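Local coordinates for toxin-like protein (Paenibacillus larvae subsp. larvae BRL-230010, PDB 5DZQ), which is a C3-like mono-ADP-ribosyltransferase toxin that transfers ADP-ribose from NAD, probably to a Rho-type GTPase as its relatives do, at residues 92-97 with 142-147; 119-124 with 192-197. All blocks are in the same frame, centred on the assembly; numbering follows the deposited sequence.

Contact 1: 92-97 with 142-147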
ATOM      1  N   GLN B  92     -19.614   3.877 -10.605  1.00 39.04           N
ATOM      2  CA  GLN B  92     -18.754   4.825  -9.891  1.00 41.71           C
ATOM      3  C   GLN B  92     -17.804   4.095  -8.950  1.00 31.93           C
ATOM      4  O   GLN B  92     -18.235   3.272  -8.155  1.00 35.35           O
ATOM      5  CB  GLN B  92     -19.587   5.821  -9.083  1.00 43.75           C
ATOM      6  CG  GLN B  92     -20.450   6.741  -9.908  1.00 52.94           C
ATOM      7  CD  GLN B  92     -19.779   8.070 -10.208  1.00 54.14           C
ATOM      8  OE1 GLN B  92     -18.978   8.576  -9.412  1.00 49.43           O
ATOM      9  NE2 GLN B  92     -20.108   8.646 -11.357  1.00 53.47           N
ATOM     10  N   VAL B  93     -16.511   4.392  -9.032  1.00 30.23           N
ATOM     11  CA  VAL B  93     -15.555   3.812  -8.101  1.00 28.39           C
ATOM     12  C   VAL B  93     -14.696   4.921  -7.523  1.00 31.02           C
ATOM     13  O   VAL B  93     -14.792   6.070  -7.956  1.00 33.00           O
ATOM     14  CB  VAL B  93     -14.675   2.746  -8.776  1.00 33.11           C
ATOM     15  CG1 VAL B  93     -15.545   1.574  -9.227  1.00 35.39           C
ATOM     16  CG2 VAL B  93     -13.932   3.349  -9.966  1.00 31.33           C
ATOM     17  N   TYR B  94     -13.869   4.588  -6.533  1.00 26.76           N
ATOM     18  CA  TYR B  94     -13.038   5.603  -5.897  1.00 26.72           C
ATOM     19  C   TYR B  94     -11.677   5.080  -5.461  1.00 30.41           C
ATOM     20  O   TYR B  94     -11.485   3.866  -5.327  1.00 29.19           O
ATOM     21  CB  TYR B  94     -13.761   6.206  -4.689  1.00 26.94           C
ATOM     22  CG  TYR B  94     -13.796   5.344  -3.453  1.00 28.25           C
ATOM     23  CD1 TYR B  94     -14.799   4.401  -3.260  1.00 26.91           C
ATOM     24  CD2 TYR B  94     -12.841   5.494  -2.460  1.00 27.66           C
ATOM     25  CE1 TYR B  94     -14.825   3.621  -2.110  1.00 26.00           C
ATOM     26  CE2 TYR B  94     -12.866   4.723  -1.324  1.00 26.45           C
ATOM     27  CZ  TYR B  94     -13.860   3.795  -1.157  1.00 27.03           C
ATOM     28  OH  TYR B  94     -13.885   3.047  -0.008  1.00 28.27           O
ATOM     29  N   ARG B  95     -10.769   6.032  -5.229  1.00 30.66           N
ATOM     30  CA  ARG B  95      -9.374   5.816  -4.799  1.00 38.89           C
ATOM     31  C   ARG B  95      -8.975   6.889  -3.819  1.00 31.38           C
ATOM     32  O   ARG B  95      -9.165   8.063  -4.111  1.00 29.28           O
ATOM     33  CB  ARG B  95      -8.393   5.925  -5.973  1.00 43.38           C
ATOM     34  CG  ARG B  95      -8.156   4.702  -6.783  1.00 52.12           C
ATOM     35  CD  ARG B  95      -6.835   4.868  -7.516  1.00 40.88           C
ATOM     36  NE  ARG B  95      -5.754   5.121  -6.566  1.00 39.07           N
ATOM     37  CZ  ARG B  95      -5.124   4.168  -5.881  1.00 46.12           C
ATOM     38  NH1 ARG B  95      -5.460   2.890  -6.044  1.00 45.29           N
ATOM     39  NH2 ARG B  95      -4.160   4.488  -5.028  1.00 44.01           N
ATOM     40  N   GLY B  96      -8.372   6.521  -2.695  1.00 27.54           N
ATOM     41  CA  GLY B  96      -7.702   7.508  -1.861  1.00 29.66           C
ATOM     42  C   GLY B  96      -6.242   7.586  -2.280  1.00 39.81           C
ATOM     43  O   GLY B  96      -5.698   6.617  -2.807  1.00 36.98           O
ATOM     44  N   ASP B  97      -5.603   8.732  -2.078  1.00 37.41           N
ATOM     45  CA  ASP B  97      -4.171   8.845  -2.363  1.00 35.62           C
ATOM     46  C   ASP B  97      -3.560   9.866  -1.420  1.00 36.41           C
ATOM     47  O   ASP B  97      -4.266  10.727  -0.889  1.00 35.45           O
ATOM     48  CB  ASP B  97      -3.919   9.249  -3.827  1.00 36.40           C
ATOM     49  CG  ASP B  97      -4.082   8.090  -4.807  1.00 46.71           C
ATOM     50  OD1 ASP B  97      -3.244   7.151  -4.773  1.00 42.08           O
ATOM     51  OD2 ASP B  97      -5.039   8.121  -5.621  1.00 39.42           O
ATOM     52  N   SER B 142     -11.842   1.203  -5.426  1.00 31.86           N
ATOM     53  CA  SER B 142     -12.764   0.622  -4.457  1.00 33.89           C
ATOM     54  C   SER B 142     -14.197   0.984  -4.828  1.00 35.00           C
ATOM     55  O   SER B 142     -14.443   1.968  -5.529  1.00 30.69           O
ATOM     56  CB  SER B 142     -12.444   1.095  -3.035  1.00 37.88           C
ATOM     57  OG  SER B 142     -11.086   0.861  -2.693  1.00 37.39           O
ATOM     58  N   ILE B 143     -15.127   0.170  -4.349  1.00 31.92           N
ATOM     59  CA  ILE B 143     -16.546   0.315  -4.627  1.00 35.53           C
ATOM     60  C   ILE B 143     -17.274   0.653  -3.331  1.00 33.53           C
ATOM     61  O   ILE B 143     -17.080  -0.026  -2.325  1.00 32.76           O
ATOM     62  CB  ILE B 143     -17.139  -0.987  -5.208  1.00 40.78           C
ATOM     63  CG1 ILE B 143     -16.430  -1.374  -6.509  1.00 49.23           C
ATOM     64  CG2 ILE B 143     -18.627  -0.850  -5.432  1.00 44.92           C
ATOM     65  CD1 ILE B 143     -16.168  -2.866  -6.610  1.00 50.37           C
ATOM     66  N   VAL B 144     -18.103   1.688  -3.339  1.00 29.16           N
ATOM     67  CA  VAL B 144     -18.880   2.007  -2.134  1.00 29.20           C
ATOM     68  C   VAL B 144     -19.995   0.994  -1.926  1.00 33.27           C
ATOM     69  O   VAL B 144     -20.824   0.777  -2.810  1.00 37.23           O
ATOM     70  CB  VAL B 144     -19.488   3.427  -2.197  1.00 32.53           C
ATOM     71  CG1 VAL B 144     -20.467   3.649  -1.030  1.00 36.08           C
ATOM     72  CG2 VAL B 144     -18.384   4.472  -2.164  1.00 31.34           C
ATOM     73  N   SER B 145     -20.003   0.358  -0.763  1.00 35.48           N
ATOM     74  CA  SER B 145     -21.173  -0.380  -0.328  1.00 44.43           C
ATOM     75  C   SER B 145     -21.956   0.519   0.624  1.00 38.04           C
ATOM     76  O   SER B 145     -22.789   1.315   0.195  1.00 34.94           O
ATOM     77  CB  SER B 145     -20.787  -1.694   0.344  1.00 54.77           C
ATOM     78  OG  SER B 145     -21.934  -2.502   0.530  1.00 65.45           O
ATOM     79  N   ASN B 146     -21.685   0.406   1.917  1.00 32.67           N
ATOM     80  CA  ASN B 146     -22.301   1.320   2.869  1.00 31.90           C
ATOM     81  C   ASN B 146     -21.301   2.388   3.311  1.00 28.45           C
ATOM     82  O   ASN B 146     -21.669   3.318   4.026  1.00 29.18           O
ATOM     83  CB  ASN B 146     -22.831   0.560   4.089  1.00 30.69           C
ATOM     84  CG  ASN B 146     -21.726  -0.144   4.852  1.00 39.17           C
ATOM     85  OD1 ASN B 146     -20.680  -0.466   4.287  1.00 43.63           O
ATOM     86  ND2 ASN B 146     -21.949  -0.382   6.144  1.00 44.13           N
ATOM     87  N   GLN B 147     -20.042   2.252   2.884  1.00 26.45           N
ATOM     88  CA  GLN B 147     -18.968   3.150   3.329  1.00 29.11           C
ATOM     89  C   GLN B 147     -18.028   3.562   2.219  1.00 32.20           C
ATOM     90  O   GLN B 147     -17.764   2.779   1.305  1.00 32.59           O
ATOM     91  CB  GLN B 147     -18.113   2.501   4.420  1.00 33.24           C
ATOM     92  CG  GLN B 147     -18.870   1.927   5.567  1.00 42.47           C
ATOM     93  CD  GLN B 147     -17.998   1.024   6.420  1.00 45.95           C
ATOM     94  OE1 GLN B 147     -17.410   1.468   7.399  1.00 41.46           O
ATOM     95  NE2 GLN B 147     -17.910  -0.246   6.048  1.00 45.17           N
TER
HETATM   96  O   HOH W   1     -18.427   3.516  -5.646  1.00 38.81           O
HETATM   97  O   HOH W   2     -15.256   0.960   0.016  1.00 35.38           O

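Contact 2: 119-124 with 192-197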
ATOM      1  N   GLU B 119      -4.024  29.292  -2.301  1.00 74.90           N
ATOM      2  CA  GLU B 119      -3.381  29.853  -3.484  1.00 70.98           C
ATOM      3  C   GLU B 119      -2.745  28.758  -4.330  1.00 63.32           C
ATOM      4  O   GLU B 119      -2.869  28.758  -5.555  1.00 61.86           O
ATOM      5  CB  GLU B 119      -2.329  30.895  -3.098  1.00 79.37           C
ATOM      6  CG  GLU B 119      -1.848  31.723  -4.281  1.00 86.82           C
ATOM      7  CD  GLU B 119      -0.668  32.614  -3.942  1.00 93.21           C
ATOM      8  OE1 GLU B 119      -0.840  33.563  -3.144  1.00 96.11           O
ATOM      9  OE2 GLU B 119       0.433  32.360  -4.477  1.00 95.87           O
ATOM     10  N   LEU B 120      -2.076  27.811  -3.682  1.00 56.59           N
ATOM     11  CA  LEU B 120      -1.443  26.732  -4.417  1.00 56.28           C
ATOM     12  C   LEU B 120      -2.464  25.757  -4.999  1.00 61.01           C
ATOM     13  O   LEU B 120      -2.211  25.140  -6.039  1.00 57.24           O
ATOM     14  CB  LEU B 120      -0.456  25.972  -3.529  1.00 62.16           C
ATOM     15  CG  LEU B 120       0.559  25.156  -4.336  1.00 70.70           C
ATOM     16  CD1 LEU B 120       1.532  26.080  -5.073  1.00 76.79           C
ATOM     17  CD2 LEU B 120       1.305  24.151  -3.467  1.00 69.48           C
ATOM     18  N   PHE B 121      -3.610  25.596  -4.334  1.00 55.58           N
ATOM     19  CA  PHE B 121      -4.637  24.713  -4.871  1.00 50.50           C
ATOM     20  C   PHE B 121      -5.131  25.258  -6.202  1.00 48.89           C
ATOM     21  O   PHE B 121      -5.317  24.509  -7.163  1.00 51.17           O
ATOM     22  CB  PHE B 121      -5.807  24.552  -3.900  1.00 48.72           C
ATOM     23  CG  PHE B 121      -6.910  23.673  -4.428  1.00 49.33           C
ATOM     24  CD1 PHE B 121      -6.760  22.292  -4.464  1.00 48.03           C
ATOM     25  CD2 PHE B 121      -8.097  24.224  -4.885  1.00 50.10           C
ATOM     26  CE1 PHE B 121      -7.773  21.481  -4.949  1.00 44.37           C
ATOM     27  CE2 PHE B 121      -9.116  23.412  -5.373  1.00 46.94           C
ATOM     28  CZ  PHE B 121      -8.952  22.041  -5.406  1.00 44.02           C
ATOM     29  N   ARG B 122      -5.326  26.572  -6.246  1.00 54.83           N
ATOM     30  CA  ARG B 122      -5.708  27.274  -7.465  1.00 58.29           C
ATOM     31  C   ARG B 122      -4.812  26.884  -8.639  1.00 62.84           C
ATOM     32  O   ARG B 122      -5.297  26.537  -9.718  1.00 63.05           O
ATOM     33  CB  ARG B 122      -5.646  28.780  -7.230  1.00 68.65           C
ATOM     34  CG  ARG B 122      -6.620  29.607  -8.042  1.00 80.02           C
ATOM     35  CD  ARG B 122      -6.681  31.024  -7.473  1.00 87.05           C
ATOM     36  NE  ARG B 122      -6.935  31.001  -6.032  1.00 88.40           N
ATOM     37  CZ  ARG B 122      -6.524  31.934  -5.177  1.00 91.46           C
ATOM     38  NH1 ARG B 122      -5.831  32.980  -5.612  1.00 93.77           N
ATOM     39  NH2 ARG B 122      -6.806  31.818  -3.885  1.00 88.32           N
ATOM     40  N   LYS B 123      -3.504  26.927  -8.409  1.00 65.50           N
ATOM     41  CA  LYS B 123      -2.523  26.541  -9.416  1.00 65.68           C
ATOM     42  C   LYS B 123      -2.682  25.072  -9.818  1.00 64.17           C
ATOM     43  O   LYS B 123      -2.631  24.733 -11.001  1.00 64.38           O
ATOM     44  CB  LYS B 123      -1.108  26.796  -8.898  1.00 74.16           C
ATOM     45  CG  LYS B 123      -0.014  26.697  -9.950  1.00 79.20           C
ATOM     46  CD  LYS B 123       1.335  26.415  -9.296  1.00 82.46           C
ATOM     47  CE  LYS B 123       2.487  26.547 -10.278  1.00 83.48           C
ATOM     48  NZ  LYS B 123       2.750  27.974 -10.617  1.00 89.52           N
ATOM     49  N   LEU B 124      -2.872  24.202  -8.830  1.00 59.15           N
ATOM     50  CA  LEU B 124      -3.046  22.780  -9.102  1.00 59.01           C
ATOM     51  C   LEU B 124      -4.290  22.541  -9.955  1.00 57.76           C
ATOM     52  O   LEU B 124      -4.233  21.821 -10.954  1.00 55.61           O
ATOM     53  CB  LEU B 124      -3.137  21.987  -7.796  1.00 59.71           C
ATOM     54  CG  LEU B 124      -3.225  20.461  -7.934  1.00 62.63           C
ATOM     55  CD1 LEU B 124      -2.032  19.911  -8.697  1.00 59.64           C
ATOM     56  CD2 LEU B 124      -3.356  19.779  -6.569  1.00 57.79           C
ATOM     57  N   ASP B 192     -12.940  16.024 -14.440  1.00 39.39           N
ATOM     58  CA  ASP B 192     -14.135  16.823 -14.705  1.00 45.41           C
ATOM     59  C   ASP B 192     -14.227  17.997 -13.742  1.00 43.90           C
ATOM     60  O   ASP B 192     -14.603  19.100 -14.123  1.00 44.84           O
ATOM     61  CB  ASP B 192     -15.404  15.966 -14.589  1.00 48.56           C
ATOM     62  CG  ASP B 192     -15.491  14.875 -15.656  1.00 49.60           C
ATOM     63  OD1 ASP B 192     -15.326  15.174 -16.857  1.00 46.22           O
ATOM     64  OD2 ASP B 192     -15.749  13.708 -15.287  1.00 44.83           O
ATOM     65  N   LYS B 193     -13.882  17.752 -12.485  1.00 39.21           N
ATOM     66  CA  LYS B 193     -14.020  18.769 -11.452  1.00 45.07           C
ATOM     67  C   LYS B 193     -13.017  18.517 -10.346  1.00 38.82           C
ATOM     68  O   LYS B 193     -12.635  17.378 -10.089  1.00 42.24           O
ATOM     69  CB  LYS B 193     -15.444  18.769 -10.895  1.00 47.49           C
ATOM     70  CG  LYS B 193     -15.873  20.060 -10.223  1.00 59.02           C
ATOM     71  CD  LYS B 193     -17.340  19.982  -9.828  1.00 64.45           C
ATOM     72  CE  LYS B 193     -17.885  21.328  -9.368  1.00 72.64           C
ATOM     73  NZ  LYS B 193     -19.347  21.248  -9.051  1.00 76.20           N
ATOM     74  N   MET B 194     -12.587  19.579  -9.688  1.00 39.48           N
ATOM     75  CA  MET B 194     -11.610  19.454  -8.618  1.00 43.56           C
ATOM     76  C   MET B 194     -11.905  20.482  -7.534  1.00 41.72           C
ATOM     77  O   MET B 194     -12.045  21.668  -7.834  1.00 41.12           O
ATOM     78  CB  MET B 194     -10.200  19.637  -9.188  1.00 46.48           C
ATOM     79  CG  MET B 194      -9.093  19.083  -8.352  1.00 48.38           C
ATOM     80  SD  MET B 194      -7.563  18.990  -9.323  1.00 54.18           S
ATOM     81  CE  MET B 194      -6.396  18.640  -8.019  1.00 52.59           C
ATOM     82  N   TYR B 195     -12.031  20.044  -6.283  1.00 34.62           N
ATOM     83  CA  TYR B 195     -12.344  20.986  -5.209  1.00 32.18           C
ATOM     84  C   TYR B 195     -11.949  20.478  -3.843  1.00 34.16           C
ATOM     85  O   TYR B 195     -11.598  19.310  -3.667  1.00 36.16           O
ATOM     86  CB  TYR B 195     -13.846  21.342  -5.199  1.00 37.29           C
ATOM     87  CG  TYR B 195     -14.790  20.148  -5.139  1.00 29.87           C
ATOM     88  CD1 TYR B 195     -15.176  19.493  -6.304  1.00 37.79           C
ATOM     89  CD2 TYR B 195     -15.307  19.696  -3.933  1.00 31.30           C
ATOM     90  CE1 TYR B 195     -16.042  18.418  -6.268  1.00 39.54           C
ATOM     91  CE2 TYR B 195     -16.178  18.611  -3.884  1.00 37.93           C
ATOM     92  CZ  TYR B 195     -16.541  17.982  -5.058  1.00 41.92           C
ATOM     93  OH  TYR B 195     -17.391  16.905  -5.034  1.00 35.76           O
ATOM     94  N   ILE B 196     -12.010  21.382  -2.875  1.00 34.13           N
ATOM     95  CA  ILE B 196     -11.678  21.078  -1.498  1.00 32.87           C
ATOM     96  C   ILE B 196     -12.926  20.772  -0.688  1.00 32.27           C
ATOM     97  O   ILE B 196     -13.839  21.586  -0.617  1.00 34.79           O
ATOM     98  CB  ILE B 196     -10.944  22.255  -0.835  1.00 38.09           C
ATOM     99  CG1 ILE B 196      -9.666  22.598  -1.607  1.00 41.27           C
ATOM    100  CG2 ILE B 196     -10.657  21.950   0.636  1.00 37.42           C
ATOM    101  CD1 ILE B 196      -9.119  23.972  -1.270  1.00 42.26           C
ATOM    102  N   ILE B 197     -12.960  19.606  -0.062  1.00 28.48           N
ATOM    103  CA  ILE B 197     -14.044  19.283   0.851  1.00 32.21           C
ATOM    104  C   ILE B 197     -13.615  19.632   2.272  1.00 35.00           C
ATOM    105  O   ILE B 197     -12.611  19.123   2.780  1.00 34.78           O
ATOM    106  CB  ILE B 197     -14.440  17.800   0.772  1.00 32.68           C
ATOM    107  CG1 ILE B 197     -14.858  17.440  -0.652  1.00 38.06           C
ATOM    108  CG2 ILE B 197     -15.579  17.495   1.720  1.00 27.31           C
ATOM    109  CD1 ILE B 197     -15.206  15.970  -0.823  1.00 40.42           C
TER

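Contact 1: 92-97 with 142-147
Ser-142 takes hold of Tyr-94 by main chain and side chain together. Its N gives a bond to Tyr-94 O (2.7 Å), and its O takes Tyr-94 N at 2.9 Å: a single antiparallel, hydrogen-bonded bridge. The Tyr-94 ring, with CG set between the backbone N and the carbonyl carbon (chi1 76°), folds alongside the bridge, and Ser-142 CB rests over one face as a CH-pi contact, 3.8 Å from the centroid. In sequence Ser-140, Thr-141 and Ser-142 match the Ser-Thr-Ser motif of C3-like transferases, and the strand carrying Tyr-94 corresponds to the one that bears the NAD-site arginine in relatives, consistent with Arg-95, whose NH1 bonds Ser-140 O. Ile-143 points away from the 92-97 strand; its CG1 comes to 4.1 Å from Val-93 CG1. Val-144 then swings CG2 to within 3.7 Å of Tyr-94 CE1, the two side chains crossing at about a right angle, while its N donates to water 1, which in turn donates to Gln-92 O. Farther on, Gln-147 O receives just a weak bond from water 2, which donates to Ile-143 O and is hydrogen-bonded to the Tyr-94 hydroxyl; that hydroxyl is also bonded to Phe-149 N.

Contact 2: 119-124 with 192-197
With CG anti to the backbone N (chi1 179°), Phe-121 stretches its ring out from helix 118-128 until the far end reaches strand 187-198. Ile-196, with CG1 beside its own backbone N (chi1 -58°), bends its end back toward the helix and slides past the phenylalanine in the opposite direction. The result is a centred CH-pi contact: Ile-196 CG1 stands 3.7 Å from the centroid of the Phe-121 ring, almost on the ring normal, and Ile-196 CD1 lies over the same face, 3.8 Å from Phe-121 CD2. The leading atom of the ring, Phe-121 CZ, comes within 3.6 Å of Tyr-195 CA, and Met-194 O lies near the ring plane at its edge, so the ring is turned to present its rim to the strand backbone.

One turn further along the helix, Leu-124 meets Met-194. The methionine chain runs out extended, and its methyl CE touches Leu-124 CD2 at 3.6 Å, the two side chains crossing at about a right angle. Tyr-195 points its CB away from the helix, and its hydroxyl bonds Glu-208 on the next strand. No hydrogen bond crosses between the two segments. Just before Met-194, Asp-192 and Lys-193 both face Glu-208 in a classic beta bulge.

The helix segment lies 9.6 Å from the strand segment, axis to axis, and runs nearly antiparallel to it: an apolar helix-on-sheet layer of the mixed alpha/beta ADP-ribosyltransferase fold.

In the fold
Both contacts involve the five-stranded mixed sheet, but different parts of it. Contact 1 uses an edge strand, 91-97, joining it to the end of strand 139-142, from the separate three-stranded sheet, and the loop that follows; contact 2 lays helix 118-128 over strand 187-198, near the other side. Their centres are 21 Å apart and they do not touch. The chemistry follows the place: contact 1 is partly buried, with main-chain bonds, waters and exposed loop residues around one tyrosine, whereas contact 2 is buried, without a hydrogen bond between its segments, and made mainly of apolar side chains. Along the chain the segments of the two contacts alternate.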